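PrgZ (Enterococcus faecalis, PDB 4FAJ) binds a peptide pheromone outside the cell as a membrane-anchored receptor of the solute-binding type, probably serving peptide uptake. Local coordinates at residues Leu297-Tyr301 with Gly420-Lys424; Asp308-Ser312 with Leu538-Lys542; Asn318-Met324 with Val527-Val533. All coordinates share one frame; numbering follows the deposited sequence. Where two conformers were deposited one is given.

Contact 1 of 3, residues Leu297-Tyr301 with Gly420-Lys424; sequences LAGEY and GEFEK. With ZN (zinc ion), chain F.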
loop_
_atom_site.group_PDB
_atom_site.type_symbol
_atom_site.label_atom_id
_atom_site.label_comp_id
_atom_site.label_asym_id
_atom_site.label_seq_id
_atom_site.Cartn_x
_atom_site.Cartn_y
_atom_site.Cartn_z
ATOM N N LEU A 297 -11.230 15.091 -3.707
ATOM C CA LEU A 297 -11.863 16.059 -2.800
ATOM C C LEU A 297 -11.533 15.823 -1.318
ATOM O O LEU A 297 -11.396 14.688 -0.872
ATOM C CB LEU A 297 -13.383 16.001 -2.972
ATOM C CG LEU A 297 -13.966 16.377 -4.331
ATOM C CD1 LEU A 297 -15.456 16.052 -4.395
ATOM C CD2 LEU A 297 -13.725 17.850 -4.657
ATOM N N ALA A 298 -11.424 16.923 -0.569
ATOM C CA ALA A 298 -11.279 16.897 0.886
ATOM C C ALA A 298 -11.604 18.275 1.452
ATOM O O ALA A 298 -11.714 19.233 0.699
ATOM C CB ALA A 298 -9.872 16.502 1.268
ATOM N N GLY A 299 -11.740 18.360 2.774
ATOM C CA GLY A 299 -11.987 19.626 3.481
ATOM C C GLY A 299 -13.128 20.455 2.923
ATOM O O GLY A 299 -14.181 19.928 2.579
ATOM N N GLU A 300 -12.917 21.766 2.838
ATOM C CA GLU A 300 -13.948 22.676 2.358
ATOM C C GLU A 300 -14.433 22.321 0.944
ATOM O O GLU A 300 -15.601 22.529 0.627
ATOM C CB GLU A 300 -13.441 24.115 2.430
ATOM C CG GLU A 300 -14.387 25.190 1.901
ATOM C CD GLU A 300 -15.667 25.366 2.721
ATOM O OE1 GLU A 300 -15.757 24.838 3.862
ATOM O OE2 GLU A 300 -16.584 26.053 2.210
ATOM N N TYR A 301 -13.554 21.772 0.108
ATOM C CA TYR A 301 -13.931 21.390 -1.255
ATOM C C TYR A 301 -14.932 20.230 -1.217
ATOM O O TYR A 301 -15.913 20.226 -1.952
ATOM C CB TYR A 301 -12.702 20.987 -2.075
ATOM C CG TYR A 301 -11.580 22.003 -2.069
ATOM C CD1 TYR A 301 -11.653 23.150 -2.859
ATOM C CD2 TYR A 301 -10.448 21.819 -1.282
ATOM C CE1 TYR A 301 -10.618 24.097 -2.869
ATOM C CE2 TYR A 301 -9.406 22.782 -1.270
ATOM C CZ TYR A 301 -9.503 23.904 -2.072
ATOM O OH TYR A 301 -8.482 24.833 -2.096
ATOM N N GLY A 420 1.871 17.496 -0.957
ATOM C CA GLY A 420 0.501 17.761 -1.442
ATOM C C GLY A 420 -0.322 18.612 -0.475
ATOM O O GLY A 420 0.020 18.743 0.717
ATOM N N GLU A 421 -1.411 19.199 -0.969
ATOM C CA GLU A 421 -2.142 20.194 -0.177
ATOM C C GLU A 421 -2.580 19.645 1.177
ATOM O O GLU A 421 -2.295 20.234 2.222
ATOM C CB GLU A 421 -3.379 20.712 -0.926
ATOM C CG GLU A 421 -4.157 21.756 -0.138
ATOM C CD GLU A 421 -5.354 22.307 -0.882
ATOM O OE1 GLU A 421 -5.717 21.753 -1.942
ATOM O OE2 GLU A 421 -5.921 23.323 -0.409
ATOM N N PHE A 422 -3.301 18.528 1.156
ATOM C CA PHE A 422 -3.912 18.020 2.384
ATOM C C PHE A 422 -2.972 17.218 3.268
ATOM O O PHE A 422 -3.217 17.109 4.457
ATOM C CB PHE A 422 -5.219 17.290 2.081
ATOM C CG PHE A 422 -6.360 18.241 1.892
ATOM C CD1 PHE A 422 -7.155 18.604 2.964
ATOM C CD2 PHE A 422 -6.570 18.851 0.661
ATOM C CE1 PHE A 422 -8.185 19.525 2.804
ATOM C CE2 PHE A 422 -7.604 19.789 0.491
ATOM C CZ PHE A 422 -8.400 20.125 1.568
ATOM N N GLU A 423 -1.869 16.726 2.713
ATOM C CA GLU A 423 -0.852 16.091 3.541
ATOM C C GLU A 423 -0.153 17.159 4.394
ATOM O O GLU A 423 0.027 16.984 5.598
ATOM C CB GLU A 423 0.125 15.277 2.687
ATOM C CG GLU A 423 -0.514 14.015 2.056
ATOM C CD GLU A 423 -1.491 14.306 0.911
ATOM O OE1 GLU A 423 -1.267 15.279 0.167
ATOM O OE2 GLU A 423 -2.486 13.555 0.748
ATOM N N LYS A 424 0.209 18.278 3.771
ATOM C CA LYS A 424 0.751 19.419 4.505
ATOM C C LYS A 424 -0.224 19.949 5.561
ATOM O O LYS A 424 0.181 20.247 6.687
ATOM C CB LYS A 424 1.142 20.536 3.524
ATOM C CG LYS A 424 1.730 21.760 4.187
ATOM C CD LYS A 424 2.225 22.770 3.156
ATOM C CE LYS A 424 2.613 24.077 3.821
ATOM N NZ LYS A 424 1.425 24.963 3.976
HETATM ZN ZN ZN F . -6.523 24.468 -1.947
#

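Contact 2 of 3, residues Asp308-Ser312 with Leu538-Lys542; sequences DKEYS and LEKSK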
loop_
_atom_site.group_PDB
_atom_site.type_symbol
_atom_site.label_atom_id
_atom_site.label_comp_id
_atom_site.label_asym_id
_atom_site.label_seq_id
_atom_site.Cartn_x
_atom_site.Cartn_y
_atom_site.Cartn_z
ATOM N N ASP A 308 -23.303 16.843 -4.795
ATOM C CA ASP A 308 -23.268 16.798 -6.253
ATOM C C ASP A 308 -23.612 15.397 -6.745
ATOM O O ASP A 308 -23.264 14.402 -6.109
ATOM C CB ASP A 308 -21.882 17.205 -6.762
ATOM C CG ASP A 308 -21.862 17.496 -8.248
ATOM O OD1 ASP A 308 -21.873 18.681 -8.607
ATOM O OD2 ASP A 308 -21.821 16.550 -9.058
ATOM N N LYS A 309 -24.278 15.321 -7.891
ATOM C CA LYS A 309 -24.663 14.032 -8.461
ATOM C C LYS A 309 -23.452 13.179 -8.835
ATOM O O LYS A 309 -23.562 11.968 -8.908
ATOM C CB LYS A 309 -25.578 14.216 -9.678
ATOM C CG LYS A 309 -24.914 14.886 -10.862
ATOM C CD LYS A 309 -25.885 15.124 -12.015
ATOM C CE LYS A 309 -25.148 15.722 -13.210
ATOM N NZ LYS A 309 -24.414 16.962 -12.858
ATOM N N GLU A 310 -22.303 13.818 -9.071
ATOM C CA GLU A 310 -21.090 13.108 -9.479
ATOM C C GLU A 310 -20.096 12.859 -8.325
ATOM O O GLU A 310 -19.003 12.361 -8.557
ATOM C CB GLU A 310 -20.432 13.853 -10.647
ATOM C CG GLU A 310 -21.224 13.676 -11.937
ATOM C CD GLU A 310 -20.694 14.475 -13.116
ATOM O OE1 GLU A 310 -20.014 15.508 -12.913
ATOM O OE2 GLU A 310 -20.972 14.058 -14.260
ATOM N N TYR A 311 -20.508 13.183 -7.102
ATOM C CA TYR A 311 -19.716 12.949 -5.883
ATOM C C TYR A 311 -19.833 11.496 -5.415
ATOM O O TYR A 311 -20.917 10.910 -5.450
ATOM C CB TYR A 311 -20.219 13.871 -4.755
ATOM C CG TYR A 311 -19.478 13.735 -3.425
ATOM C CD1 TYR A 311 -19.927 12.861 -2.429
ATOM C CD2 TYR A 311 -18.334 14.492 -3.162
ATOM C CE1 TYR A 311 -19.249 12.747 -1.196
ATOM C CE2 TYR A 311 -17.654 14.385 -1.948
ATOM C CZ TYR A 311 -18.112 13.511 -0.968
ATOM O OH TYR A 311 -17.419 13.424 0.234
ATOM N N SER A 312 -18.723 10.921 -4.954
ATOM C CA SER A 312 -18.783 9.657 -4.207
ATOM C C SER A 312 -17.693 9.637 -3.141
ATOM O O SER A 312 -16.676 10.291 -3.300
ATOM C CB SER A 312 -18.619 8.463 -5.149
ATOM O OG SER A 312 -17.315 8.425 -5.707
ATOM N N LEU A 538 -15.085 13.720 -7.436
ATOM C CA LEU A 538 -16.054 13.867 -8.496
ATOM C C LEU A 538 -15.627 12.943 -9.617
ATOM O O LEU A 538 -14.438 12.788 -9.864
ATOM C CB LEU A 538 -16.072 15.303 -9.009
ATOM C CG LEU A 538 -16.425 16.373 -7.979
ATOM C CD1 LEU A 538 -16.231 17.779 -8.564
ATOM C CD2 LEU A 538 -17.856 16.162 -7.475
ATOM N N GLU A 539 -16.583 12.323 -10.304
ATOM C CA GLU A 539 -16.258 11.526 -11.483
ATOM C C GLU A 539 -17.327 11.714 -12.543
ATOM O O GLU A 539 -18.513 11.674 -12.244
ATOM C CB GLU A 539 -16.094 10.047 -11.109
ATOM C CG GLU A 539 -15.699 9.163 -12.281
ATOM C CD GLU A 539 -15.121 7.834 -11.841
ATOM O OE1 GLU A 539 -13.995 7.828 -11.303
ATOM O OE2 GLU A 539 -15.795 6.798 -12.034
ATOM N N LYS A 540 -16.907 11.954 -13.778
ATOM C CA LYS A 540 -17.862 12.267 -14.837
ATOM C C LYS A 540 -18.774 11.055 -15.026
ATOM O O LYS A 540 -18.315 9.910 -14.961
ATOM C CB LYS A 540 -17.151 12.630 -16.146
ATOM C CG LYS A 540 -16.244 13.868 -16.075
ATOM C CD LYS A 540 -17.028 15.170 -16.067
ATOM C CE LYS A 540 -16.088 16.387 -16.028
ATOM N NZ LYS A 540 -16.818 17.676 -16.109
ATOM N N SER A 541 -20.056 11.332 -15.260
ATOM C CA SER A 541 -21.092 10.305 -15.427
ATOM C C SER A 541 -20.789 9.350 -16.577
ATOM O O SER A 541 -21.124 8.168 -16.507
ATOM C CB SER A 541 -22.448 10.966 -15.685
ATOM O OG SER A 541 -22.746 11.938 -14.699
ATOM N N LYS A 542 -20.148 9.864 -17.625
ATOM C CA LYS A 542 -19.856 9.078 -18.835
ATOM C C LYS A 542 -18.896 7.899 -18.577
ATOM O O LYS A 542 -18.856 6.950 -19.365
ATOM C CB LYS A 542 -19.276 9.988 -19.930
ATOM C CG LYS A 542 -17.823 10.397 -19.658
ATOM C CD LYS A 542 -17.319 11.548 -20.539
ATOM C CE LYS A 542 -15.862 11.852 -20.186
ATOM N NZ LYS A 542 -15.290 13.086 -20.791
HETATM O O HOH W 1 -19.388 17.521 -14.898
#

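Contact 3 of 3, residues Asn318-Met324 with Val527-Val533; sequences NTMFLEM and VVPIFQV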
loop_
_atom_site.group_PDB
_atom_site.type_symbol
_atom_site.label_atom_id
_atom_site.label_comp_id
_atom_site.label_asym_id
_atom_site.label_seq_id
_atom_site.Cartn_x
_atom_site.Cartn_y
_atom_site.Cartn_z
ATOM N N ASN A 318 -7.157 1.305 4.815
ATOM C CA ASN A 318 -5.962 2.137 4.727
ATOM C C ASN A 318 -5.898 2.998 5.991
ATOM O O ASN A 318 -6.777 3.812 6.223
ATOM C CB ASN A 318 -6.085 2.951 3.426
ATOM C CG ASN A 318 -4.948 3.951 3.165
ATOM O OD1 ASN A 318 -5.081 4.774 2.242
ATOM N ND2 ASN A 318 -3.835 3.878 3.911
ATOM N N THR A 319 -4.879 2.771 6.821
ATOM C CA THR A 319 -4.670 3.548 8.033
ATOM C C THR A 319 -3.490 4.507 7.811
ATOM O O THR A 319 -2.424 4.083 7.355
ATOM C CB THR A 319 -4.358 2.629 9.230
ATOM O OG1 THR A 319 -5.474 1.748 9.469
ATOM C CG2 THR A 319 -4.064 3.457 10.506
ATOM N N MET A 320 -3.686 5.783 8.126
ATOM C CA MET A 320 -2.569 6.740 8.170
ATOM C C MET A 320 -2.018 6.803 9.607
ATOM O O MET A 320 -2.783 6.911 10.576
ATOM C CB MET A 320 -3.005 8.135 7.701
ATOM C CG MET A 320 -3.309 8.245 6.221
ATOM S SD MET A 320 -1.910 7.873 5.126
ATOM C CE MET A 320 -0.677 9.057 5.683
ATOM N N PHE A 321 -0.688 6.713 9.722
ATOM C CA PHE A 321 0.015 6.667 11.007
ATOM C C PHE A 321 0.911 7.886 11.207
ATOM O O PHE A 321 1.276 8.558 10.240
ATOM C CB PHE A 321 0.962 5.465 11.069
ATOM C CG PHE A 321 0.317 4.132 10.851
ATOM C CD1 PHE A 321 -0.415 3.523 11.860
ATOM C CD2 PHE A 321 0.527 3.434 9.669
ATOM C CE1 PHE A 321 -0.977 2.268 11.675
ATOM C CE2 PHE A 321 -0.040 2.169 9.474
ATOM C CZ PHE A 321 -0.794 1.594 10.470
ATOM N N LEU A 322 1.272 8.142 12.471
ATOM C CA LEU A 322 2.545 8.777 12.803
ATOM C C LEU A 322 3.506 7.647 13.127
ATOM O O LEU A 322 3.370 6.968 14.167
ATOM C CB LEU A 322 2.441 9.721 14.009
ATOM C CG LEU A 322 1.871 11.108 13.775
ATOM C CD1 LEU A 322 1.912 11.912 15.053
ATOM C CD2 LEU A 322 2.626 11.845 12.695
ATOM N N GLU A 323 4.437 7.391 12.211
ATOM C CA GLU A 323 5.518 6.472 12.488
ATOM C C GLU A 323 6.568 7.222 13.287
ATOM O O GLU A 323 6.761 8.422 13.095
ATOM C CB GLU A 323 6.116 5.909 11.201
ATOM C CG GLU A 323 5.198 4.953 10.491
ATOM C CD GLU A 323 5.917 4.119 9.441
ATOM O OE1 GLU A 323 6.618 3.155 9.831
ATOM O OE2 GLU A 323 5.757 4.413 8.239
ATOM N N MET A 324 7.242 6.506 14.179
ATOM C CA MET A 324 8.149 7.112 15.146
ATOM C C MET A 324 9.484 6.377 15.137
ATOM O O MET A 324 9.520 5.154 15.308
ATOM C CB MET A 324 7.538 7.028 16.542
ATOM C CG MET A 324 6.366 7.971 16.772
ATOM S SD MET A 324 5.449 7.635 18.306
ATOM C CE MET A 324 4.870 5.983 18.011
ATOM N N VAL A 527 3.545 2.619 17.233
ATOM C CA VAL A 527 3.043 3.358 16.072
ATOM C C VAL A 527 1.731 4.026 16.503
ATOM O O VAL A 527 1.008 3.459 17.321
ATOM C CB VAL A 527 2.797 2.418 14.872
ATOM C CG1 VAL A 527 1.559 1.515 15.103
ATOM C CG2 VAL A 527 2.679 3.211 13.586
ATOM N N VAL A 528 1.448 5.226 15.995
ATOM C CA VAL A 528 0.229 5.967 16.374
ATOM C C VAL A 528 -0.762 5.965 15.203
ATOM O O VAL A 528 -0.511 6.628 14.200
ATOM C CB VAL A 528 0.530 7.442 16.733
ATOM C CG1 VAL A 528 -0.786 8.230 16.997
ATOM C CG2 VAL A 528 1.451 7.531 17.935
ATOM N N PRO A 529 -1.870 5.216 15.318
ATOM C CA PRO A 529 -2.892 5.272 14.262
ATOM C C PRO A 529 -3.738 6.530 14.383
ATOM O O PRO A 529 -4.172 6.903 15.491
ATOM C CB PRO A 529 -3.725 4.000 14.481
ATOM C CG PRO A 529 -3.348 3.457 15.783
ATOM C CD PRO A 529 -2.233 4.268 16.385
ATOM N N ILE A 530 -3.953 7.190 13.248
ATOM C CA ILE A 530 -4.612 8.478 13.232
ATOM C C ILE A 530 -6.004 8.336 12.654
ATOM O O ILE A 530 -6.981 8.470 13.378
ATOM C CB ILE A 530 -3.820 9.538 12.437
ATOM C CG1 ILE A 530 -2.359 9.593 12.907
ATOM C CG2 ILE A 530 -4.467 10.922 12.638
ATOM C CD1 ILE A 530 -1.452 10.401 11.966
ATOM N N PHE A 531 -6.093 8.074 11.350
ATOM C CA PHE A 531 -7.390 7.924 10.697
ATOM C C PHE A 531 -7.380 6.878 9.585
ATOM O O PHE A 531 -6.331 6.506 9.070
ATOM C CB PHE A 531 -7.893 9.262 10.172
ATOM C CG PHE A 531 -7.071 9.844 9.060
ATOM C CD1 PHE A 531 -6.000 10.667 9.340
ATOM C CD2 PHE A 531 -7.402 9.612 7.724
ATOM C CE1 PHE A 531 -5.231 11.232 8.316
ATOM C CE2 PHE A 531 -6.647 10.180 6.693
ATOM C CZ PHE A 531 -5.556 10.985 6.993
ATOM N N GLN A 532 -8.580 6.397 9.264
ATOM C CA GLN A 532 -8.820 5.470 8.174
ATOM C C GLN A 532 -9.321 6.294 7.001
ATOM O O GLN A 532 -10.282 7.075 7.126
ATOM C CB GLN A 532 -9.852 4.412 8.578
ATOM C CG GLN A 532 -10.196 3.425 7.458
ATOM C CD GLN A 532 -11.085 2.281 7.883
ATOM O OE1 GLN A 532 -11.426 2.140 9.059
ATOM N NE2 GLN A 532 -11.462 1.431 6.909
ATOM N N VAL A 533 -8.664 6.091 5.864
ATOM C CA VAL A 533 -8.824 6.919 4.686
ATOM C C VAL A 533 -10.116 6.609 3.943
ATOM O O VAL A 533 -10.371 5.455 3.577
ATOM C CB VAL A 533 -7.647 6.708 3.701
ATOM C CG1 VAL A 533 -7.872 7.473 2.393
ATOM C CG2 VAL A 533 -6.321 7.113 4.340
#

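Contact 1 of 3, residues Leu297-Tyr301 with Gly420-Lys424
In E421, CG lies anti to the backbone N (chi1 -180°) and the chain runs on extended, straight out of its helix, while Y301, whose CG stands beside the backbone N (chi1 -52°), brings its phenol in from the opposite direction. The two polar ends converge on a zinc ion: Y301 OH binds the metal at 2.0 Å and E421 OE2 does so at 2.0 Å, with E279 as the third protein ligand. OE2 lies at the edge of the tyrosine ring and in its plane, although the carboxylate itself is turned 68° from that ring. The separation of 3.4 Å between Y301 OH and E421 OE2 reflects their shared metal and is not a hydrogen bond. E421 OE1 is held by the backbone N of I280, which should fix the rotation of the carboxylate.

Segment 297-301 runs into helix 299-305 and 420-424 into helix 421-437, with G420 as N-cap of the second, and their meeting helps line the peptide site of this family 5 solute-binding protein. Beside the metal, F422 packs between the two segments. The methyl of small A298 sits over the centre of its ring in a CH-pi contact, CB lying 3.7 Å from the centroid. The rim of the same ring meets Y301, with F422 CZ 3.9 Å from Y301 CD2. G299 takes a positive phi, natural for a residue without a side chain, and its backbone N comes near F422 CE1. A298 and F422 also pack on an apolar side chain of the bound peptide, whose backbone is hydrogen-bonded by E423 OE2.

Contact 2 of 3, residues Asp308-Ser312 with Leu538-Lys542
E310 and S541 make the polar side-chain contact, in which one carboxylate oxygen faces S541. E310 OE2 accepts the backbone N of S541 at 3.0 Å, from above the carboxylate plane (48° out of it). S541 is modelled in two conformers; in one of them OG also donates to E310 OE2, at 2.8 Å and onto the anti lone pair, so this second bond is less certain. Glutamate is long enough for this reach: its chain is extended beyond CG and runs past the carbonyl of E539. The other oxygen, E310 OE1, hydrogen-bonds Y287 OH and receives a water that is itself held by K540 NZ, so the opposite charges of E310 and K540 are linked through solvent. K540 has further partners in the carbonyl and ring of Y287.

Among backbone bonds, E539 N donates to E310 O at 3.0 Å; L538 CA comes alongside the same oxygen in a CA-H...O contact of 3.3 Å.

Apolar contact falls to L538, whose CD2 lies 4.2 Å from D308 CB and 4.3 Å from Y311 CB.

Within 308-312, D308 OD2 accepts E310 N at 2.8 Å. This Asx turn, together with the type I beta turn from D308 to Y311, sets E310 just ahead of the strand, where Y311 and L538 form an antiparallel non-hydrogen-bonded pair between strands 311-324 and 528-539 of a mixed sheet.

Contact 3 of 3, residues Asn318-Met324 with Val527-Val533
M320 sits opposite two residues, I530 and F531, in a classic beta bulge of the antiparallel pairing between strands 311-324 and 528-539. M320 N donates to F531 O, and M320 O accepts from I530 N at 2.9 Å. On the face carrying M320, the flat F531 ring is a platform: M320 CB rests over it, offset toward the rim, and M320 CG touches F531 CZ at 3.6 Å. The F531 ring reaches this place because chi1 of 66° puts CG between its own backbone N and carbonyl carbon. V533 CG2 packs against the flexible methionine as well, 3.7 Å from M320 CG. Further along, I530 CD1 slots in beside L322, 3.8 Å from its CG, and M324 CE turns back across V528 CG2.

The face carrying T319 and F321 is filled differently. T319 CG2 lies over one face of the F321 ring, toward its rim, and alongside P529 CB, while V527 CG2 wedges against F321 CD1 at 3.6 Å. Toward N318 and V533 the contact meets the bound peptide: the F531 ring stands edge-to-face with a peptide aromatic group, and N318 ND2 hydrogen-bonds a polar peptide side chain. The asparagine's OD1, meanwhile, lies 3.4 Å from V533 CG2.

Overall arrangement
Following the chain, segment 297-301 comes first and waits 118 residues for 420-424, where contact 1 closes its loop by bringing together the segments that lead into helices 299-305 and 421-437. Segments 308-312 and 318-324 are passed within that loop, but their partners arrive later: 527-533 closes contact 3, then 538-542 closes contact 2. Contact 3 is therefore nested inside contact 2, and contact 1 crosses both. Contacts 2 and 3 bind the same strands, 311-324 and 528-539, at separate places with centres about 29 Å apart. Contact 1 touches contact 2 through L297, which packs on Y311 and L538, joining the zinc-bridged helices to the sheet; contacts 1 and 3 each border the bound peptide.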